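Local coordinates for hypothetical protein (Bacteroides caccae, PDB 4M8R) that is of unknown function but probably joins an N-terminal Ig-like domain to a WD40-like beta-propeller domain, at residues 115-120 / 374-379; 395-400 / 406-411; 47-52 / 57-62; 66-71 / 78-83. One frame throughout, in Å; residues are numbered along the deposited sequence.

Interaction 1: residues 115-120 / 374-379; sequences KDFRLY and NRLDRI. With EDO (1,2-ethanediol), chain H.
This is a mainly van der Waals contact at the start of the WD40-like propeller part, where the ring of Phe117, the residue leading into strand 118-123, packs against the type I beta turn from Arg375 to Arg378. The turn links strands 368-373 and 381-387 of another sheet. Strand 118-123 pairs with 419-422 at the chain's end, an arrangement consistent with closure of a beta-propeller by the first and last strands of its domain. No hydrogen bond crosses between the segments, and the two meet by packing. One face of the phenyl ring receives the turn's backbone, with Leu376 N lying 3.8 Å above the ring plane and offset toward the rim. The ring's far end meets the leucine side chain, Phe117 CZ standing 3.7 Å from Leu376 CB. Asp377 and the ring pass in opposite directions, Phe117 CD1 coming within 3.7 Å of Asp377 CG. Arg375 touches with its aliphatic part, because CG lies anti to the backbone N (chi1 -155°) and the chain bends only later, carrying the guanidinium on to Glu135 of the second subunit and to Tyr408. Its methylene closes the contact at the root of the ring, with Arg375 CG 3.6 Å from Phe117 CB.

Interaction 2: residues 395-400 / 406-411; sequences TSDFDW and TDYTDL
The ring of Tyr408 presents its edge to strand 394-399: Thr395 O and Asp397 OD1 both lie close to the ring plane, and the Asp397 carboxylate stands almost perpendicular to the ring, the two planes 89° apart. The setting is an antiparallel beta hairpin, strands 394-399 and 404-407, at one edge of a four-stranded sheet of the WD40-like propeller. The edge-on approach brings Tyr408 OH to 2.7 Å from Asp397 OD2, a weak hydrogen bond. The phenol and the carboxylate each have a further partner, Arg375 for the first and Thr383 for the second, so the pair sits within a larger polar network. Thr137 of the second subunit packs against both residues. Asp397 and Thr406 form the hydrogen-bonded pair of the hairpin, with Asp397 N 3.0 Å from Thr406 O and Thr406 N 2.8 Å from Asp397 O. Ser396 and Asp407, a non-hydrogen-bonded pair, project from the other face, yet their side chains join: Ser396 OG donates to Asp407 OD1 over 2.6 Å, meeting the anti side of the carboxylate 15° out of its plane. Beyond the paired strands, Tyr408 N still reaches Thr395 O at 3.0 Å, and the type I turn from Tyr408 to Leu411 then folds the chain back over Thr395. There the methyl Thr395 CG2 rests 3.8 Å from Tyr408 CD1, while Thr395 OG1 makes a weak hydrogen bond of 3.5 Å to Leu411 O.

Interaction 3: residues 47-52 / 57-62; sequences DFRWDL and FPEGYL. With PO4 (phosphate ion), chain C.
Trp50 lays its indole flat over Gly60, its partner on the opposite strand: Gly60 CA stands 3.7 Å from the centroid of the five-membered ring of Trp50 and 17° off the ring normal, a CH-pi contact. The indole reaches this place because CG stands between the backbone N and the carbonyl carbon (chi1 68°), turning the ring across the hairpin. Leu62 then meets the edge of the six-membered ring, with Leu62 CB 3.7 Å from Trp50 CZ3. Below the indole the backbones form a hydrogen-bonded pair, Trp50 N to Gly60 O and Gly60 N to Trp50 O both measuring 2.9 Å. Arg49 and Tyr61 project from the other face, and Glu59 and Asp51 lie beyond the last pair. The guanidinium turns its edge to a phosphate ion, probably acquired during crystallisation, with Arg49 NH1 2.8 Å from its O3 and Arg49 NH2 3.0 Å from its O2. Arg213 of the third subunit binds the same ion, bridging two chains. Glu59 lies obliquely beside the arginine, well out of the guanidinium plane, and the long ion pair rests on charge alone. The Glu59 carboxylate is nearly coplanar with that of Asp51, the planes 8° apart, and Asp51 OD1 approaches Glu59 OE1 to 2.7 Å; one acid probably holds a proton. Tyr61 reaches back along its own strand, where its OH accepts from Glu59 N. A cross-strand glycine sheltered beneath an aromatic ring is the pattern known as aromatic rescue, here in an antiparallel beta hairpin of the Ig-like domain.

Interaction 4: residues 66-71 / 78-83; sequences GAEIVE and SIRMPY. With PO4 (phosphate ion), chain F.
A classic beta bulge interrupts the hairpin of strands 60-72 and 76-80, where Val70 and Glu71 together face Ser78. Both amides turn to one carbonyl: Val70 N lies 2.7 Å from Ser78 O, while Glu71 N makes a weak bond of 3.4 Å to the same oxygen. The return bond, Ser78 N to Glu71 O, is 3.0 Å long. Past the extra residue the register has shifted by one, and Arg80 N meets Glu68 O at 3.0 Å. The hairpin belongs to the Ig-like domain, and its faces differ in character. Ile69 and Ile79 share one of them, with Ile69 CG1 4.3 Å from Ile79 CG2, and Phe46 of strand 43-50 packs on Ile79 as well. On the other, the extended Glu68 and the Arg80 chain, bent at chi3, run side by side in the same direction, their charged ends beyond salt-bridge range. Ser78 OG, anti to its own carbonyl carbon (chi1 -55°), donates over 2.8 Å to O4 of a phosphate ion, probably from the crystallisation liquor, that His32 also contacts. Where the strands part at the other end, a water fills in, accepting from Glu68 N at 2.9 Å and donating to Arg80 O at 2.7 Å.

Interactions 3 and 4 lie in the Ig-like domain, interaction 2 in the WD40-like one, and interaction 1 where the chain enters it. Interactions 1 and 2, their centres about 13 Å apart, are joined where Arg375 NH2 reaches Tyr408 OH at 2.9 Å, probably a hydrogen bond; both also touch the second subunit. Interactions 3 and 4 share strand 60-72 of a single sheet and meet where Phe48 packs on Pro82. Interaction 2 is the more thoroughly buried, whereas interaction 1 brings a loop against a turn with no hydrogen bond across. Interactions 2, 3 and 4 all share hairpin backbone pairing, to which 2 adds side-chain bonds and 3 an indole over a glycine, while 4 is broken by a bulge.

Interaction 1: residues 115-120 / 374-379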
# COMPACT_ATOMS: atom_id res chain seq x y z
N LYS A 115 -3.41 20.41 -1.97
CA LYS A 115 -2.76 19.38 -2.78
C LYS A 115 -2.95 19.54 -4.29
O LYS A 115 -2.32 18.83 -5.07
CB LYS A 115 -3.25 17.99 -2.35
CG LYS A 115 -3.14 17.70 -0.86
CD LYS A 115 -3.56 16.27 -0.53
CE LYS A 115 -4.38 16.18 0.76
NZ LYS A 115 -3.66 16.70 1.96
N ASP A 116 -3.80 20.48 -4.71
CA ASP A 116 -4.01 20.73 -6.14
C ASP A 116 -2.77 21.36 -6.77
O ASP A 116 -2.13 22.24 -6.18
CB ASP A 116 -5.23 21.62 -6.39
CG ASP A 116 -5.07 23.04 -5.83
OD1 ASP A 116 -4.87 23.17 -4.61
OD2 ASP A 116 -5.14 24.01 -6.62
N PHE A 117 -2.43 20.91 -7.97
CA PHE A 117 -1.26 21.42 -8.67
C PHE A 117 -1.50 22.82 -9.22
O PHE A 117 -2.54 23.09 -9.79
CB PHE A 117 -0.84 20.46 -9.80
CG PHE A 117 0.11 19.40 -9.34
CD1 PHE A 117 -0.36 18.21 -8.81
CD2 PHE A 117 1.48 19.61 -9.39
CE1 PHE A 117 0.51 17.24 -8.36
CE2 PHE A 117 2.37 18.64 -8.95
CZ PHE A 117 1.88 17.45 -8.43
N ARG A 118 -0.52 23.69 -9.03
CA ARG A 118 -0.61 25.09 -9.43
C ARG A 118 0.65 25.48 -10.20
O ARG A 118 1.73 24.94 -9.94
CB ARG A 118 -0.76 25.97 -8.19
CG ARG A 118 -2.01 25.65 -7.38
CD ARG A 118 -2.13 26.45 -6.10
NE ARG A 118 -3.34 26.07 -5.37
CZ ARG A 118 -3.71 26.57 -4.19
NH1 ARG A 118 -2.98 27.49 -3.59
NH2 ARG A 118 -4.83 26.14 -3.62
N LEU A 119 0.51 26.38 -11.16
CA LEU A 119 1.62 26.79 -12.01
C LEU A 119 2.20 28.11 -11.51
O LEU A 119 1.47 29.07 -11.27
CB LEU A 119 1.15 26.94 -13.45
CG LEU A 119 2.25 27.12 -14.50
CD1 LEU A 119 3.09 25.86 -14.63
CD2 LEU A 119 1.62 27.49 -15.83
N TYR A 120 3.53 28.14 -11.35
CA TYR A 120 4.23 29.31 -10.84
C TYR A 120 5.28 29.78 -11.84
O TYR A 120 5.97 28.96 -12.44
CB TYR A 120 4.92 28.97 -9.52
CG TYR A 120 3.99 28.50 -8.43
CD1 TYR A 120 3.59 27.17 -8.36
CD2 TYR A 120 3.50 29.38 -7.47
CE1 TYR A 120 2.73 26.73 -7.37
CE2 TYR A 120 2.64 28.95 -6.47
CZ TYR A 120 2.26 27.62 -6.43
OH TYR A 120 1.40 27.19 -5.44
N ASN A 374 6.13 19.42 -15.45
CA ASN A 374 5.17 18.32 -15.42
C ASN A 374 4.13 18.47 -14.33
O ASN A 374 4.47 18.75 -13.19
CB ASN A 374 5.89 16.99 -15.19
CG ASN A 374 6.92 16.68 -16.25
OD1 ASN A 374 7.96 17.32 -16.32
ND2 ASN A 374 6.64 15.67 -17.07
N ARG A 375 2.87 18.27 -14.69
CA ARG A 375 1.78 18.26 -13.73
C ARG A 375 1.51 16.80 -13.37
O ARG A 375 0.99 16.04 -14.19
CB ARG A 375 0.53 18.91 -14.32
CG ARG A 375 -0.39 19.46 -13.24
CD ARG A 375 -1.86 19.45 -13.62
NE ARG A 375 -2.18 20.30 -14.76
CZ ARG A 375 -3.37 20.84 -15.00
NH1 ARG A 375 -4.39 20.65 -14.16
NH2 ARG A 375 -3.55 21.59 -16.08
N LEU A 376 1.87 16.42 -12.15
CA LEU A 376 1.90 15.00 -11.79
C LEU A 376 0.57 14.37 -11.39
O LEU A 376 0.53 13.17 -11.13
CB LEU A 376 2.95 14.76 -10.70
CG LEU A 376 4.38 15.20 -11.07
CD1 LEU A 376 5.35 14.86 -9.95
CD2 LEU A 376 4.82 14.55 -12.38
N ASP A 377 -0.51 15.15 -11.34
CA ASP A 377 -1.87 14.56 -11.25
C ASP A 377 -2.43 14.20 -12.63
O ASP A 377 -3.53 13.66 -12.74
CB ASP A 377 -2.86 15.46 -10.47
CG ASP A 377 -3.00 16.86 -11.05
OD1 ASP A 377 -2.27 17.20 -11.99
OD2 ASP A 377 -3.84 17.64 -10.54
N ARG A 378 -1.68 14.53 -13.68
CA ARG A 378 -1.92 14.01 -15.02
C ARG A 378 -0.92 12.90 -15.26
O ARG A 378 0.08 12.79 -14.55
CB ARG A 378 -1.72 15.11 -16.07
CG ARG A 378 -2.68 16.28 -15.93
CD ARG A 378 -4.10 15.84 -16.24
NE ARG A 378 -5.02 16.97 -16.33
CZ ARG A 378 -5.64 17.53 -15.29
NH1 ARG A 378 -5.45 17.09 -14.05
NH2 ARG A 378 -6.47 18.55 -15.51
N ILE A 379 -1.18 12.09 -16.28
CA ILE A 379 -0.22 11.09 -16.74
C ILE A 379 0.06 11.31 -18.22
O ILE A 379 -0.82 11.69 -18.98
CB ILE A 379 -0.72 9.64 -16.51
CG1 ILE A 379 -2.12 9.43 -17.08
CG2 ILE A 379 -0.70 9.32 -15.01
CD1 ILE A 379 -2.54 7.97 -17.15
C1 EDO H . 11.89 18.66 -17.44
O1 EDO H . 12.18 19.69 -16.50
C2 EDO H . 10.57 18.01 -17.05
O2 EDO H . 10.15 17.04 -18.02

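Interaction 2: residues 395-400 / 406-411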
# COMPACT_ATOMS: atom_id res chain seq x y z
N THR A 395 1.59 28.87 -23.46
CA THR A 395 1.70 27.72 -22.57
C THR A 395 0.85 26.60 -23.13
O THR A 395 -0.33 26.81 -23.43
CB THR A 395 1.21 28.07 -21.15
OG1 THR A 395 1.78 29.31 -20.74
CG2 THR A 395 1.61 26.98 -20.16
N SER A 396 1.42 25.41 -23.28
CA SER A 396 0.70 24.31 -23.92
C SER A 396 1.11 22.93 -23.40
O SER A 396 2.28 22.68 -23.10
CB SER A 396 0.92 24.37 -25.43
OG SER A 396 -0.15 23.74 -26.12
N ASP A 397 0.12 22.04 -23.30
CA ASP A 397 0.34 20.65 -22.88
C ASP A 397 0.42 19.75 -24.10
O ASP A 397 -0.37 19.89 -25.03
CB ASP A 397 -0.82 20.15 -22.00
CG ASP A 397 -0.65 20.50 -20.53
OD1 ASP A 397 0.38 21.10 -20.13
OD2 ASP A 397 -1.57 20.16 -19.76
N PHE A 398 1.37 18.82 -24.09
CA PHE A 398 1.41 17.74 -25.08
C PHE A 398 1.03 16.43 -24.41
O PHE A 398 1.63 16.06 -23.40
CB PHE A 398 2.79 17.61 -25.70
CG PHE A 398 2.85 16.63 -26.83
CD1 PHE A 398 2.35 16.98 -28.08
CD2 PHE A 398 3.38 15.36 -26.66
CE1 PHE A 398 2.40 16.08 -29.14
CE2 PHE A 398 3.43 14.46 -27.71
CZ PHE A 398 2.94 14.82 -28.95
N ASP A 399 0.04 15.74 -24.97
CA ASP A 399 -0.42 14.46 -24.43
C ASP A 399 0.16 13.33 -25.27
O ASP A 399 -0.15 13.20 -26.45
CB ASP A 399 -1.96 14.41 -24.42
CG ASP A 399 -2.49 13.08 -23.93
OD1 ASP A 399 -2.31 12.77 -22.73
OD2 ASP A 399 -3.10 12.34 -24.72
N TRP A 400 1.01 12.52 -24.64
CA TRP A 400 1.68 11.43 -25.34
C TRP A 400 0.73 10.48 -26.07
O TRP A 400 1.02 10.04 -27.18
CB TRP A 400 2.54 10.61 -24.36
CG TRP A 400 3.19 9.47 -25.05
CD1 TRP A 400 2.75 8.18 -25.10
CD2 TRP A 400 4.38 9.52 -25.84
NE1 TRP A 400 3.60 7.42 -25.86
CE2 TRP A 400 4.61 8.22 -26.33
CE3 TRP A 400 5.27 10.54 -26.17
CZ2 TRP A 400 5.70 7.91 -27.13
CZ3 TRP A 400 6.36 10.23 -26.97
CH2 TRP A 400 6.57 8.93 -27.44
N THR A 406 -2.42 21.13 -26.57
CA THR A 406 -3.61 21.83 -26.11
C THR A 406 -3.17 23.07 -25.33
O THR A 406 -2.54 22.96 -24.27
CB THR A 406 -4.49 20.93 -25.22
OG1 THR A 406 -4.38 19.57 -25.64
CG2 THR A 406 -5.94 21.37 -25.29
N ASP A 407 -3.50 24.24 -25.86
CA ASP A 407 -3.05 25.50 -25.29
C ASP A 407 -3.90 25.89 -24.08
O ASP A 407 -5.11 25.65 -24.05
CB ASP A 407 -3.13 26.62 -26.34
CG ASP A 407 -2.31 26.33 -27.59
OD1 ASP A 407 -1.28 25.63 -27.51
OD2 ASP A 407 -2.70 26.82 -28.67
N TYR A 408 -3.25 26.49 -23.08
CA TYR A 408 -3.95 27.16 -21.99
C TYR A 408 -4.36 28.55 -22.46
O TYR A 408 -3.50 29.40 -22.72
CB TYR A 408 -3.03 27.29 -20.77
CG TYR A 408 -2.70 25.98 -20.09
CD1 TYR A 408 -1.69 25.15 -20.58
CD2 TYR A 408 -3.38 25.57 -18.95
CE1 TYR A 408 -1.39 23.95 -19.96
CE2 TYR A 408 -3.09 24.37 -18.33
CZ TYR A 408 -2.09 23.57 -18.83
OH TYR A 408 -1.81 22.38 -18.19
N THR A 409 -5.66 28.79 -22.59
CA THR A 409 -6.16 30.07 -23.11
C THR A 409 -6.06 31.24 -22.11
O THR A 409 -6.07 32.40 -22.52
CB THR A 409 -7.61 29.94 -23.61
OG1 THR A 409 -8.40 29.27 -22.62
CG2 THR A 409 -7.65 29.16 -24.92
N ASP A 410 -5.97 30.94 -20.82
CA ASP A 410 -5.79 31.98 -19.80
C ASP A 410 -4.37 32.54 -19.75
O ASP A 410 -4.14 33.58 -19.15
CB ASP A 410 -6.14 31.44 -18.41
CG ASP A 410 -7.62 31.16 -18.24
OD1 ASP A 410 -8.42 31.59 -19.09
OD2 ASP A 410 -7.97 30.52 -17.22
N LEU A 411 -3.43 31.83 -20.37
CA LEU A 411 -2.01 32.07 -20.15
C LEU A 411 -1.26 32.45 -21.44
O LEU A 411 -0.45 31.68 -21.96
CB LEU A 411 -1.39 30.82 -19.50
CG LEU A 411 -2.18 30.19 -18.35
CD1 LEU A 411 -1.46 28.95 -17.85
CD2 LEU A 411 -2.41 31.17 -17.21

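Interaction 3: residues 47-52 / 57-62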
# COMPACT_ATOMS: atom_id res chain seq x y z
N ASP A 47 4.37 17.31 20.85
CA ASP A 47 3.66 16.06 20.57
C ASP A 47 2.27 16.44 20.04
O ASP A 47 1.57 17.24 20.65
CB ASP A 47 3.54 15.18 21.82
CG ASP A 47 4.81 14.37 22.12
OD1 ASP A 47 5.84 14.52 21.42
OD2 ASP A 47 4.79 13.57 23.08
N PHE A 48 1.88 15.84 18.92
CA PHE A 48 0.60 16.15 18.26
C PHE A 48 -0.38 14.99 18.40
O PHE A 48 0.01 13.82 18.28
CB PHE A 48 0.83 16.42 16.77
CG PHE A 48 1.71 17.60 16.48
CD1 PHE A 48 3.09 17.50 16.57
CD2 PHE A 48 1.16 18.81 16.08
CE1 PHE A 48 3.90 18.59 16.29
CE2 PHE A 48 1.96 19.89 15.81
CZ PHE A 48 3.33 19.79 15.92
N ARG A 49 -1.65 15.32 18.62
CA ARG A 49 -2.73 14.34 18.61
C ARG A 49 -3.89 14.90 17.80
O ARG A 49 -4.34 16.01 18.07
CB ARG A 49 -3.20 14.05 20.02
CG ARG A 49 -4.24 12.94 20.12
CD ARG A 49 -5.12 13.10 21.35
NE ARG A 49 -5.98 14.28 21.26
CZ ARG A 49 -6.76 14.73 22.23
NH1 ARG A 49 -6.80 14.11 23.41
NH2 ARG A 49 -7.49 15.82 22.04
N TRP A 50 -4.37 14.15 16.81
CA TRP A 50 -5.46 14.64 15.96
C TRP A 50 -6.49 13.57 15.58
O TRP A 50 -6.20 12.38 15.57
CB TRP A 50 -4.90 15.29 14.69
CG TRP A 50 -4.22 14.35 13.74
CD1 TRP A 50 -4.81 13.54 12.83
CD2 TRP A 50 -2.81 14.16 13.58
NE1 TRP A 50 -3.87 12.84 12.12
CE2 TRP A 50 -2.63 13.21 12.56
CE3 TRP A 50 -1.68 14.71 14.21
CZ2 TRP A 50 -1.36 12.78 12.14
CZ3 TRP A 50 -0.41 14.27 13.80
CH2 TRP A 50 -0.27 13.32 12.77
N ASP A 51 -7.69 14.04 15.26
CA ASP A 51 -8.78 13.21 14.74
C ASP A 51 -9.28 13.83 13.44
O ASP A 51 -9.87 14.90 13.47
CB ASP A 51 -9.92 13.18 15.75
CG ASP A 51 -9.47 12.73 17.13
OD1 ASP A 51 -9.16 11.53 17.27
OD2 ASP A 51 -9.43 13.57 18.05
N LEU A 52 -9.04 13.17 12.31
CA LEU A 52 -9.41 13.74 11.01
C LEU A 52 -10.93 13.86 10.83
O LEU A 52 -11.43 14.90 10.40
CB LEU A 52 -8.81 12.93 9.86
CG LEU A 52 -7.28 12.98 9.72
CD1 LEU A 52 -6.83 12.23 8.47
CD2 LEU A 52 -6.77 14.41 9.69
N PHE A 57 -10.24 5.18 18.16
CA PHE A 57 -8.93 4.64 18.51
C PHE A 57 -8.48 3.67 17.42
O PHE A 57 -9.25 2.77 17.04
CB PHE A 57 -8.94 3.93 19.87
CG PHE A 57 -7.56 3.55 20.34
CD1 PHE A 57 -6.95 2.38 19.90
CD2 PHE A 57 -6.85 4.39 21.19
CE1 PHE A 57 -5.68 2.05 20.31
CE2 PHE A 57 -5.57 4.06 21.60
CZ PHE A 57 -4.99 2.89 21.16
N PRO A 58 -7.25 3.82 16.91
CA PRO A 58 -6.24 4.82 17.25
C PRO A 58 -6.49 6.16 16.57
O PRO A 58 -7.03 6.21 15.47
CB PRO A 58 -4.95 4.23 16.70
CG PRO A 58 -5.39 3.40 15.55
CD PRO A 58 -6.73 2.84 15.94
N GLU A 59 -6.07 7.23 17.23
CA GLU A 59 -6.09 8.56 16.63
C GLU A 59 -4.84 8.74 15.76
O GLU A 59 -4.14 7.78 15.46
CB GLU A 59 -6.12 9.63 17.73
CG GLU A 59 -7.19 9.40 18.78
CD GLU A 59 -7.20 10.49 19.81
OE1 GLU A 59 -7.69 11.60 19.51
OE2 GLU A 59 -6.70 10.25 20.93
N GLY A 60 -4.59 9.97 15.33
CA GLY A 60 -3.33 10.31 14.66
C GLY A 60 -2.36 10.90 15.67
O GLY A 60 -2.75 11.74 16.49
N TYR A 61 -1.10 10.47 15.62
CA TYR A 61 -0.09 10.87 16.59
C TYR A 61 1.20 11.27 15.91
O TYR A 61 1.55 10.74 14.87
CB TYR A 61 0.22 9.73 17.56
CG TYR A 61 -1.00 9.06 18.11
CD1 TYR A 61 -1.77 9.67 19.09
CD2 TYR A 61 -1.41 7.80 17.66
CE1 TYR A 61 -2.90 9.06 19.61
CE2 TYR A 61 -2.54 7.18 18.17
CZ TYR A 61 -3.28 7.82 19.15
OH TYR A 61 -4.40 7.21 19.67
N LEU A 62 1.92 12.21 16.51
CA LEU A 62 3.23 12.60 16.03
C LEU A 62 4.02 13.19 17.20
O LEU A 62 3.46 13.92 18.01
CB LEU A 62 3.11 13.62 14.91
CG LEU A 62 4.38 13.95 14.13
CD1 LEU A 62 4.93 12.71 13.44
CD2 LEU A 62 4.09 15.06 13.12
P PO4 C . -8.85 16.63 25.46
O1 PO4 C . -7.70 17.56 25.80
O2 PO4 C . -9.40 16.97 24.10
O3 PO4 C . -8.37 15.21 25.44
O4 PO4 C . -9.92 16.74 26.51

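Interaction 4: residues 66-71 / 78-83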
# COMPACT_ATOMS: atom_id res chain seq x y z
N GLY A 66 10.76 18.72 16.98
CA GLY A 66 11.46 19.87 17.50
C GLY A 66 10.75 21.14 17.09
O GLY A 66 10.31 21.26 15.94
N ALA A 67 10.63 22.07 18.03
CA ALA A 67 10.04 23.36 17.75
C ALA A 67 11.14 24.33 17.35
O ALA A 67 12.23 24.31 17.91
CB ALA A 67 9.33 23.88 18.99
N GLU A 68 10.85 25.19 16.37
CA GLU A 68 11.76 26.27 16.03
C GLU A 68 11.71 27.32 17.14
O GLU A 68 10.63 27.82 17.48
CB GLU A 68 11.40 26.89 14.68
CG GLU A 68 12.42 27.90 14.17
CD GLU A 68 11.93 28.67 12.95
OE1 GLU A 68 11.03 28.17 12.24
OE2 GLU A 68 12.44 29.78 12.70
N ILE A 69 12.87 27.64 17.70
CA ILE A 69 12.98 28.65 18.75
C ILE A 69 13.37 29.98 18.14
O ILE A 69 14.43 30.09 17.53
CB ILE A 69 14.02 28.24 19.81
CG1 ILE A 69 13.56 26.95 20.48
CG2 ILE A 69 14.21 29.35 20.84
CD1 ILE A 69 14.65 26.24 21.26
N VAL A 70 12.53 31.00 18.31
CA VAL A 70 12.73 32.30 17.68
C VAL A 70 13.50 33.26 18.60
O VAL A 70 14.41 33.93 18.15
CB VAL A 70 11.37 32.93 17.28
CG1 VAL A 70 11.55 34.32 16.68
CG2 VAL A 70 10.64 32.02 16.31
N GLU A 71 13.11 33.33 19.86
CA GLU A 71 13.76 34.18 20.86
C GLU A 71 14.10 33.33 22.06
O GLU A 71 13.42 32.35 22.34
CB GLU A 71 12.85 35.33 21.32
CG GLU A 71 12.41 36.30 20.23
CD GLU A 71 13.55 37.16 19.71
OE1 GLU A 71 14.47 37.48 20.50
OE2 GLU A 71 13.52 37.53 18.52
N SER A 78 10.51 32.19 22.88
CA SER A 78 9.47 32.26 21.86
C SER A 78 9.67 31.13 20.86
O SER A 78 10.78 30.92 20.39
CB SER A 78 9.53 33.60 21.12
OG SER A 78 9.46 34.70 22.02
N ILE A 79 8.59 30.42 20.54
CA ILE A 79 8.66 29.34 19.55
C ILE A 79 7.64 29.58 18.45
O ILE A 79 6.65 30.27 18.67
CB ILE A 79 8.43 27.96 20.18
CG1 ILE A 79 7.00 27.82 20.71
CG2 ILE A 79 9.44 27.73 21.30
CD1 ILE A 79 6.74 26.50 21.42
N ARG A 80 7.90 29.03 17.27
CA ARG A 80 6.99 29.17 16.14
C ARG A 80 6.17 27.90 15.98
O ARG A 80 6.71 26.80 16.07
CB ARG A 80 7.77 29.47 14.85
CG ARG A 80 6.89 30.04 13.75
CD ARG A 80 7.70 30.55 12.57
NE ARG A 80 8.47 31.76 12.89
CZ ARG A 80 7.96 33.00 12.98
NH1 ARG A 80 6.66 33.23 12.78
NH2 ARG A 80 8.77 34.02 13.27
N MSE A 81 4.87 28.04 15.76
CA MSE A 81 3.99 26.89 15.55
C MSE A 81 4.10 26.48 14.10
O MSE A 81 4.07 27.32 13.20
CB MSE A 81 2.54 27.23 15.90
CG MSE A 81 2.34 27.72 17.34
SE MSE A 81 3.04 26.42 18.65
CE MSE A 81 1.88 24.90 18.23
N PRO A 82 4.24 25.16 13.85
CA PRO A 82 4.48 24.67 12.50
C PRO A 82 3.25 24.52 11.61
O PRO A 82 2.13 24.36 12.09
CB PRO A 82 5.09 23.30 12.74
CG PRO A 82 4.46 22.84 14.01
CD PRO A 82 4.32 24.08 14.85
N TYR A 83 3.50 24.57 10.30
CA TYR A 83 2.51 24.21 9.28
C TYR A 83 2.56 22.71 9.02
O TYR A 83 3.38 22.00 9.60
CB TYR A 83 2.81 24.97 7.98
CG TYR A 83 2.55 26.45 8.05
CD1 TYR A 83 3.52 27.33 8.52
CD2 TYR A 83 1.33 26.98 7.63
CE1 TYR A 83 3.27 28.70 8.59
CE2 TYR A 83 1.08 28.34 7.68
CZ TYR A 83 2.06 29.19 8.16
OH TYR A 83 1.79 30.55 8.22
P PO4 F . 7.91 38.08 20.45
O1 PO4 F . 7.80 38.88 21.73
O2 PO4 F . 6.60 37.38 20.17
O3 PO4 F . 8.21 39.00 19.29
O4 PO4 F . 9.02 37.06 20.61
O HOH W 1 8.36 25.00 14.85